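Local atomic coordinates of alpha-1,4-endofucoidanase (Mariniflexile fucanivorans, PDB entry 6DLH), a protein that hydrolyses fucoidan, acting inside the chain as a retaining alpha-1,4-endofucoidanase of glycoside hydrolase family 107, and carries several bound calcium ions. Residues R54-N59 with Q162-D167; P344-T349 with P399-Q404. All blocks are in the same frame, centred on the assembly; numbering follows the deposited sequence.

In the fold
Both contacts belong to the part of the chain built round a seven-stranded parallel sheet, which is probably the catalytic domain and resembles the barrel of the GH29 fucosidases; the Ig-like modules form separate sheets. Contact 1 joins the loops that follow strands 46-49 and 143-149, which flank strand 80-84 in the sheet. Contact 2 comes later in the chain and opens only after contact 1 has closed: it packs the loop after the outer strand 341-342 against the start of helix 399-415. Their centres lie 29 Å apart and their nearest atoms about 15 Å, so they do not touch and sit in separate parts of the same domain.

Contact 1. Residues R54-N59 with Q162-D167; sequences RTFNGN and QADYPD
Phe-56 and Asp-164 mark the closest approach of two irregular loops, their CA atoms 7.6 Å apart. Segment 54-59 folds back in a type I' beta turn from Phe-56 to Asn-59, closed by the bond from Asn-59 N to Phe-56 O. At the first corner of that turn, Asn-57 reaches across: its ND2 donates to Asp-164 O at 3.0 Å, nearly straight at 172°, in the plane of its own amide but tilted from the carbonyl plane. Asn-57 OD1 takes the backbone N of Leu-119, so both ends of this amide are held. The loops lead from strands 46-49 and 143-149 of the parallel sheet to helices 66-71 and 168-176, as beta-to-alpha connections of a beta/alpha fold. Asp-164 stacks on the Phe-56 ring, CB making a CH-pi contact over one face at 3.9 Å from the centroid and the carboxylate lying 22° from the ring plane. Its OD1 also meets Arg-54 NH2 in a long salt bridge of 3.5 Å, while Arg-54 NE pairs with Glu-390. With chi1 at 43°, Phe-56 holds CG between the backbone N and carbonyl carbon, which puts Asp-164 over one face of the ring and the Arg-54 backbone carbonyl carbon over the other, with the guanidinium carbon CZ at the ring edge. Phe-56 CD2 touches Tyr-165 CE1 at 3.8 Å, the two rings oblique; the tyrosine OH is bonded to Ile-90 O.

Contact 2. Residues P344-T349 with P399-Q404; sequences PKQSTT and PYALNQ
The amides of Gln-346 and Gln-404 lie nearly coplanar, 14° apart, with the side chains running past each other in opposite directions. Ala-401 comes down over the Gln-346 amide, its CB 3.8 Å from CD. The Tyr-400 ring is met at its edge, near its own plane, by Gln-346 CG and Ser-347 CB. Between the amides, Gln-346 NE2 donates to Gln-404 OE1 at 3.0 Å, almost straight at 175° and on a lone pair of the acceptor. Gln-346 gets there fully stretched, CG anti to the backbone N (chi1 -177°) and the chain extended beyond. A water lies 2.7 Å from Gln-404 OE1 and 2.9 Å from Gln-346 O, bridging the helix start to the loop. Tyr-400 OH sits tightly, 3.1 Å from Ser-347 CB, and is bonded to Gly-354 O. Ser-347 OG accepts from Thr-349 N at 2.9 Å, an ST turn in the loop after strand 341-342, where it meets helix 399-415. With an alanine in place of Gln-346, Gln-404 OE1 would probably lose its amide donor and a gap would open beside Ala-401. Gln-404 NE2 is bonded to Leu-359 O and Asp-361 OD1, which fixes its flip with OE1 turned to the loop, whereas Gln-346 OE1 is buried without a polar partner, so the pairing of this amide rests on its NE2 side and is probably less favourable for it.

Contact 1. Residues R54-N59 with Q162-D167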
ATOM      1  N   ARG A  54       1.027  -8.691   3.087  1.00 37.39           N
ATOM      2  CA  ARG A  54       2.086  -8.964   4.050  1.00 35.27           C
ATOM      3  C   ARG A  54       2.896  -7.691   4.269  1.00 33.01           C
ATOM      4  O   ARG A  54       4.035  -7.601   3.837  1.00 35.61           O
ATOM      5  CB  ARG A  54       2.907 -10.183   3.609  1.00 35.67           C
ATOM      6  CG  ARG A  54       2.044 -11.379   3.236  1.00 37.40           C
ATOM      7  CD  ARG A  54       2.745 -12.710   3.000  1.00 41.46           C
ATOM      8  NE  ARG A  54       3.300 -13.284   4.224  1.00 44.56           N
ATOM      9  CZ  ARG A  54       2.603 -13.903   5.178  1.00 46.44           C
ATOM     10  NH1 ARG A  54       1.302 -14.112   5.041  1.00 42.85           N
ATOM     11  NH2 ARG A  54       3.216 -14.308   6.278  1.00 48.10           N
ATOM     12  N   THR A  55       2.276  -6.698   4.916  1.00 33.57           N
ATOM     13  CA  THR A  55       2.794  -5.341   4.916  1.00 35.96           C
ATOM     14  C   THR A  55       3.633  -5.060   6.160  1.00 38.79           C
ATOM     15  O   THR A  55       4.234  -3.995   6.258  1.00 36.98           O
ATOM     16  CB  THR A  55       1.662  -4.308   4.877  1.00 36.72           C
ATOM     17  OG1 THR A  55       0.920  -4.456   6.088  1.00 36.83           O
ATOM     18  CG2 THR A  55       0.753  -4.456   3.674  1.00 37.30           C
ATOM     19  N   PHE A  56       3.662  -6.021   7.094  1.00 40.66           N
ATOM     20  CA  PHE A  56       4.186  -5.845   8.442  1.00 42.22           C
ATOM     21  C   PHE A  56       5.717  -5.849   8.446  1.00 44.11           C
ATOM     22  O   PHE A  56       6.345  -6.278   7.481  1.00 47.94           O
ATOM     23  CB  PHE A  56       3.681  -6.989   9.325  1.00 40.58           C
ATOM     24  CG  PHE A  56       3.742  -8.339   8.654  1.00 39.26           C
ATOM     25  CD1 PHE A  56       4.961  -8.953   8.392  1.00 38.88           C
ATOM     26  CD2 PHE A  56       2.581  -8.985   8.255  1.00 37.49           C
ATOM     27  CE1 PHE A  56       5.015 -10.186   7.753  1.00 37.90           C
ATOM     28  CE2 PHE A  56       2.637 -10.219   7.624  1.00 36.88           C
ATOM     29  CZ  PHE A  56       3.852 -10.821   7.375  1.00 38.07           C
ATOM     30  N   ASN A  57       6.294  -5.383   9.564  1.00 44.75           N
ATOM     31  CA  ASN A  57       7.697  -5.576   9.908  1.00 42.22           C
ATOM     32  C   ASN A  57       8.597  -4.895   8.882  1.00 41.68           C
ATOM     33  O   ASN A  57       9.590  -5.477   8.449  1.00 39.28           O
ATOM     34  CB  ASN A  57       8.055  -7.053  10.087  1.00 41.01           C
ATOM     35  CG  ASN A  57       7.354  -7.682  11.272  1.00 43.96           C
ATOM     36  OD1 ASN A  57       7.042  -7.003  12.253  1.00 43.90           O
ATOM     37  ND2 ASN A  57       7.086  -8.975  11.176  1.00 40.98           N
ATOM     38  N   GLY A  58       8.203  -3.673   8.500  1.00 42.79           N
ATOM     39  CA  GLY A  58       8.950  -2.831   7.578  1.00 45.93           C
ATOM     40  C   GLY A  58       8.657  -3.102   6.102  1.00 43.48           C
ATOM     41  O   GLY A  58       9.031  -2.296   5.250  1.00 45.03           O
ATOM     42  N   ASN A  59       7.998  -4.230   5.805  1.00 42.32           N
ATOM     43  CA  ASN A  59       7.722  -4.658   4.439  1.00 42.16           C
ATOM     44  C   ASN A  59       7.149  -3.532   3.572  1.00 40.31           C
ATOM     45  O   ASN A  59       7.509  -3.435   2.407  1.00 40.85           O
ATOM     46  CB  ASN A  59       6.842  -5.908   4.384  1.00 43.50           C
ATOM     47  CG  ASN A  59       7.530  -7.177   4.848  1.00 44.62           C
ATOM     48  OD1 ASN A  59       8.754  -7.267   4.861  1.00 44.07           O
ATOM     49  ND2 ASN A  59       6.746  -8.183   5.203  1.00 44.21           N
ATOM     50  N   GLN A 162      -0.237 -15.194  15.575  1.00 57.09           N
ATOM     51  CA  GLN A 162       0.299 -14.735  14.302  1.00 56.98           C
ATOM     52  C   GLN A 162       1.820 -14.604  14.393  1.00 53.24           C
ATOM     53  O   GLN A 162       2.332 -13.688  15.029  1.00 52.69           O
ATOM     54  CB  GLN A 162      -0.388 -13.439  13.869  1.00 54.07           C
ATOM     55  CG  GLN A 162      -1.913 -13.500  13.900  1.00 54.79           C
ATOM     56  CD  GLN A 162      -2.502 -14.700  13.195  1.00 55.05           C
ATOM     57  OE1 GLN A 162      -2.009 -15.160  12.163  1.00 53.45           O
ATOM     58  NE2 GLN A 162      -3.578 -15.224  13.758  1.00 56.04           N
ATOM     59  N   ALA A 163       2.520 -15.516  13.709  1.00 54.74           N
ATOM     60  CA  ALA A 163       3.953 -15.724  13.860  1.00 55.30           C
ATOM     61  C   ALA A 163       4.780 -14.580  13.269  1.00 57.14           C
ATOM     62  O   ALA A 163       5.992 -14.727  13.119  1.00 58.74           O
ATOM     63  CB  ALA A 163       4.335 -17.051  13.245  1.00 56.22           C
ATOM     64  N   ASP A 164       4.138 -13.445  12.949  1.00 53.23           N
ATOM     65  CA  ASP A 164       4.847 -12.283  12.430  1.00 52.86           C
ATOM     66  C   ASP A 164       4.634 -11.084  13.349  1.00 52.16           C
ATOM     67  O   ASP A 164       5.463 -10.178  13.396  1.00 51.53           O
ATOM     68  CB  ASP A 164       4.491 -11.992  10.966  1.00 51.89           C
ATOM     69  CG  ASP A 164       5.128 -12.968   9.992  1.00 52.26           C
ATOM     70  OD1 ASP A 164       4.438 -13.924   9.575  1.00 55.87           O
ATOM     71  OD2 ASP A 164       6.309 -12.772   9.659  1.00 53.09           O
ATOM     72  N   TYR A 165       3.506 -11.088  14.066  1.00 54.50           N
ATOM     73  CA  TYR A 165       3.205 -10.096  15.086  1.00 56.39           C
ATOM     74  C   TYR A 165       2.596 -10.816  16.290  1.00 59.76           C
ATOM     75  O   TYR A 165       1.503 -10.469  16.738  1.00 58.35           O
ATOM     76  CB  TYR A 165       2.331  -8.972  14.511  1.00 56.98           C
ATOM     77  CG  TYR A 165       1.286  -9.432  13.522  1.00 56.99           C
ATOM     78  CD1 TYR A 165       1.623  -9.703  12.202  1.00 57.52           C
ATOM     79  CD2 TYR A 165      -0.037  -9.616  13.902  1.00 54.91           C
ATOM     80  CE1 TYR A 165       0.681 -10.148  11.287  1.00 56.03           C
ATOM     81  CE2 TYR A 165      -0.992 -10.055  12.998  1.00 53.97           C
ATOM     82  CZ  TYR A 165      -0.632 -10.324  11.687  1.00 54.92           C
ATOM     83  OH  TYR A 165      -1.555 -10.769  10.785  1.00 53.69           O
ATOM     84  N   PRO A 166       3.311 -11.814  16.873  1.00 63.79           N
ATOM     85  CA  PRO A 166       2.718 -12.774  17.811  1.00 63.38           C
ATOM     86  C   PRO A 166       1.908 -12.226  18.984  1.00 60.10           C
ATOM     87  O   PRO A 166       0.971 -12.886  19.424  1.00 60.66           O
ATOM     88  CB  PRO A 166       3.923 -13.587  18.318  1.00 63.10           C
ATOM     89  CG  PRO A 166       4.923 -13.487  17.194  1.00 63.33           C
ATOM     90  CD  PRO A 166       4.746 -12.078  16.663  1.00 64.30           C
ATOM     91  N   ASP A 167       2.249 -11.028  19.474  1.00 58.44           N
ATOM     92  CA  ASP A 167       1.575 -10.520  20.662  1.00 61.51           C
ATOM     93  C   ASP A 167       1.274  -9.026  20.559  1.00 59.92           C
ATOM     94  O   ASP A 167       1.208  -8.344  21.579  1.00 61.16           O
ATOM     95  CB  ASP A 167       2.304 -10.907  21.957  1.00 67.55           C
ATOM     96  CG  ASP A 167       3.816 -11.022  21.833  1.00 66.86           C
ATOM     97  OD1 ASP A 167       4.465  -9.984  21.596  1.00 59.49           O
ATOM     98  OD2 ASP A 167       4.332 -12.156  21.973  1.00 68.92           O
TER

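Contact 2. Residues P344-T349 with P399-Q404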
ATOM      1  N   PRO A 344     -17.438  -5.730  -6.371  1.00 20.79           N
ATOM      2  CA  PRO A 344     -17.213  -7.042  -6.989  1.00 20.35           C
ATOM      3  C   PRO A 344     -15.730  -7.366  -7.169  1.00 20.42           C
ATOM      4  O   PRO A 344     -14.875  -6.499  -6.985  1.00 20.09           O
ATOM      5  CB  PRO A 344     -17.875  -6.862  -8.363  1.00 19.46           C
ATOM      6  CG  PRO A 344     -17.624  -5.401  -8.693  1.00 20.47           C
ATOM      7  CD  PRO A 344     -17.735  -4.679  -7.362  1.00 20.41           C
ATOM      8  N   LYS A 345     -15.439  -8.624  -7.528  1.00 21.07           N
ATOM      9  CA  LYS A 345     -14.095  -9.058  -7.884  1.00 22.66           C
ATOM     10  C   LYS A 345     -14.023  -9.282  -9.389  1.00 21.36           C
ATOM     11  O   LYS A 345     -14.939  -9.861  -9.965  1.00 20.66           O
ATOM     12  CB  LYS A 345     -13.758 -10.444  -7.319  1.00 25.55           C
ATOM     13  CG  LYS A 345     -14.280 -10.778  -5.936  1.00 28.42           C
ATOM     14  CD  LYS A 345     -14.019 -12.227  -5.584  1.00 30.00           C
ATOM     15  CE  LYS A 345     -15.023 -12.755  -4.581  1.00 31.69           C
ATOM     16  NZ  LYS A 345     -14.545 -14.005  -3.947  1.00 35.02           N
ATOM     17  N   GLN A 346     -12.896  -8.893  -9.992  1.00 20.52           N
ATOM     18  CA  GLN A 346     -12.703  -9.016 -11.428  1.00 21.10           C
ATOM     19  C   GLN A 346     -12.155 -10.399 -11.788  1.00 21.69           C
ATOM     20  O   GLN A 346     -12.493 -10.931 -12.840  1.00 22.44           O
ATOM     21  CB  GLN A 346     -11.788  -7.895 -11.928  1.00 21.21           C
ATOM     22  CG  GLN A 346     -11.580  -7.889 -13.439  1.00 20.78           C
ATOM     23  CD  GLN A 346     -10.864  -6.638 -13.880  1.00 21.36           C
ATOM     24  OE1 GLN A 346     -10.298  -5.896 -13.069  1.00 20.12           O
ATOM     25  NE2 GLN A 346     -10.901  -6.382 -15.180  1.00 21.13           N
ATOM     26  N   SER A 347     -11.310 -10.966 -10.913  1.00 21.78           N
ATOM     27  CA  SER A 347     -10.733 -12.288 -11.121  1.00 22.20           C
ATOM     28  C   SER A 347     -11.663 -13.348 -10.540  1.00 23.26           C
ATOM     29  O   SER A 347     -12.590 -13.015  -9.803  1.00 22.04           O
ATOM     30  CB  SER A 347      -9.384 -12.410 -10.474  1.00 22.20           C
ATOM     31  OG  SER A 347      -9.514 -12.875  -9.129  1.00 22.26           O
ATOM     32  N   THR A 348     -11.357 -14.619 -10.837  1.00 22.71           N
ATOM     33  CA  THR A 348     -12.116 -15.756 -10.339  1.00 24.07           C
ATOM     34  C   THR A 348     -11.737 -16.095  -8.896  1.00 25.22           C
ATOM     35  O   THR A 348     -12.374 -16.948  -8.287  1.00 27.79           O
ATOM     36  CB  THR A 348     -11.905 -17.006 -11.213  1.00 23.36           C
ATOM     37  OG1 THR A 348     -10.510 -17.311 -11.220  1.00 23.05           O
ATOM     38  CG2 THR A 348     -12.389 -16.851 -12.638  1.00 21.92           C
ATOM     39  N   THR A 349     -10.707 -15.451  -8.334  1.00 27.01           N
ATOM     40  CA  THR A 349     -10.119 -16.003  -7.119  1.00 28.70           C
ATOM     41  C   THR A 349     -10.186 -15.044  -5.929  1.00 30.45           C
ATOM     42  O   THR A 349     -10.529 -15.469  -4.829  1.00 33.86           O
ATOM     43  CB  THR A 349      -8.738 -16.626  -7.379  1.00 29.52           C
ATOM     44  OG1 THR A 349      -7.924 -15.634  -8.002  1.00 29.89           O
ATOM     45  CG2 THR A 349      -8.806 -17.856  -8.261  1.00 27.04           C
ATOM     46  N   PRO A 399      -2.455  -8.184 -17.150  1.00 25.14           N
ATOM     47  CA  PRO A 399      -2.753  -7.685 -18.490  1.00 23.94           C
ATOM     48  C   PRO A 399      -4.239  -7.759 -18.835  1.00 23.07           C
ATOM     49  O   PRO A 399      -4.755  -6.839 -19.460  1.00 23.28           O
ATOM     50  CB  PRO A 399      -1.904  -8.607 -19.381  1.00 24.74           C
ATOM     51  CG  PRO A 399      -0.705  -8.930 -18.513  1.00 24.37           C
ATOM     52  CD  PRO A 399      -1.305  -9.111 -17.133  1.00 25.10           C
ATOM     53  N   TYR A 400      -4.934  -8.825 -18.407  1.00 21.81           N
ATOM     54  CA  TYR A 400      -6.345  -8.960 -18.761  1.00 22.69           C
ATOM     55  C   TYR A 400      -7.196  -7.882 -18.093  1.00 22.71           C
ATOM     56  O   TYR A 400      -8.176  -7.413 -18.676  1.00 23.59           O
ATOM     57  CB  TYR A 400      -6.905 -10.366 -18.510  1.00 22.53           C
ATOM     58  CG  TYR A 400      -7.189 -10.696 -17.072  1.00 23.16           C
ATOM     59  CD1 TYR A 400      -8.321 -10.212 -16.425  1.00 23.73           C
ATOM     60  CD2 TYR A 400      -6.309 -11.487 -16.349  1.00 23.63           C
ATOM     61  CE1 TYR A 400      -8.561 -10.492 -15.087  1.00 23.39           C
ATOM     62  CE2 TYR A 400      -6.551 -11.793 -15.019  1.00 23.29           C
ATOM     63  CZ  TYR A 400      -7.683 -11.305 -14.394  1.00 23.21           C
ATOM     64  OH  TYR A 400      -7.901 -11.629 -13.091  1.00 24.06           O
ATOM     65  N   ALA A 401      -6.829  -7.503 -16.868  1.00 22.15           N
ATOM     66  CA  ALA A 401      -7.616  -6.526 -16.130  1.00 21.93           C
ATOM     67  C   ALA A 401      -7.519  -5.169 -16.821  1.00 21.83           C
ATOM     68  O   ALA A 401      -8.531  -4.492 -16.973  1.00 23.08           O
ATOM     69  CB  ALA A 401      -7.176  -6.468 -14.685  1.00 21.00           C
ATOM     70  N   LEU A 402      -6.303  -4.805 -17.267  1.00 22.17           N
ATOM     71  CA  LEU A 402      -6.079  -3.600 -18.055  1.00 21.45           C
ATOM     72  C   LEU A 402      -6.923  -3.663 -19.328  1.00 22.15           C
ATOM     73  O   LEU A 402      -7.629  -2.706 -19.650  1.00 21.62           O
ATOM     74  CB  LEU A 402      -4.583  -3.439 -18.366  1.00 21.55           C
ATOM     75  CG  LEU A 402      -4.201  -2.197 -19.185  1.00 21.58           C
ATOM     76  CD1 LEU A 402      -4.560  -0.914 -18.452  1.00 21.81           C
ATOM     77  CD2 LEU A 402      -2.721  -2.180 -19.522  1.00 21.15           C
ATOM     78  N   ASN A 403      -6.866  -4.808 -20.025  1.00 21.74           N
ATOM     79  CA  ASN A 403      -7.656  -5.043 -21.227  1.00 21.57           C
ATOM     80  C   ASN A 403      -9.124  -4.689 -20.974  1.00 22.63           C
ATOM     81  O   ASN A 403      -9.702  -3.864 -21.684  1.00 23.83           O
ATOM     82  CB  ASN A 403      -7.485  -6.488 -21.704  1.00 22.03           C
ATOM     83  CG  ASN A 403      -8.429  -6.872 -22.824  1.00 22.07           C
ATOM     84  OD1 ASN A 403      -8.282  -6.402 -23.948  1.00 21.48           O
ATOM     85  ND2 ASN A 403      -9.384  -7.745 -22.535  1.00 20.81           N
ATOM     86  N   GLN A 404      -9.713  -5.284 -19.927  1.00 21.44           N
ATOM     87  CA  GLN A 404     -11.133  -5.120 -19.652  1.00 21.42           C
ATOM     88  C   GLN A 404     -11.464  -3.669 -19.297  1.00 21.75           C
ATOM     89  O   GLN A 404     -12.466  -3.124 -19.766  1.00 22.17           O
ATOM     90  CB  GLN A 404     -11.593  -6.118 -18.585  1.00 21.32           C
ATOM     91  CG  GLN A 404     -11.395  -7.580 -18.982  1.00 21.11           C
ATOM     92  CD  GLN A 404     -12.223  -8.533 -18.151  1.00 22.03           C
ATOM     93  OE1 GLN A 404     -12.297  -8.420 -16.923  1.00 21.91           O
ATOM     94  NE2 GLN A 404     -12.845  -9.497 -18.815  1.00 20.71           N
TER
HETATM   95  O   HOH W   1     -13.731 -10.160 -15.354  1.00 20.23           O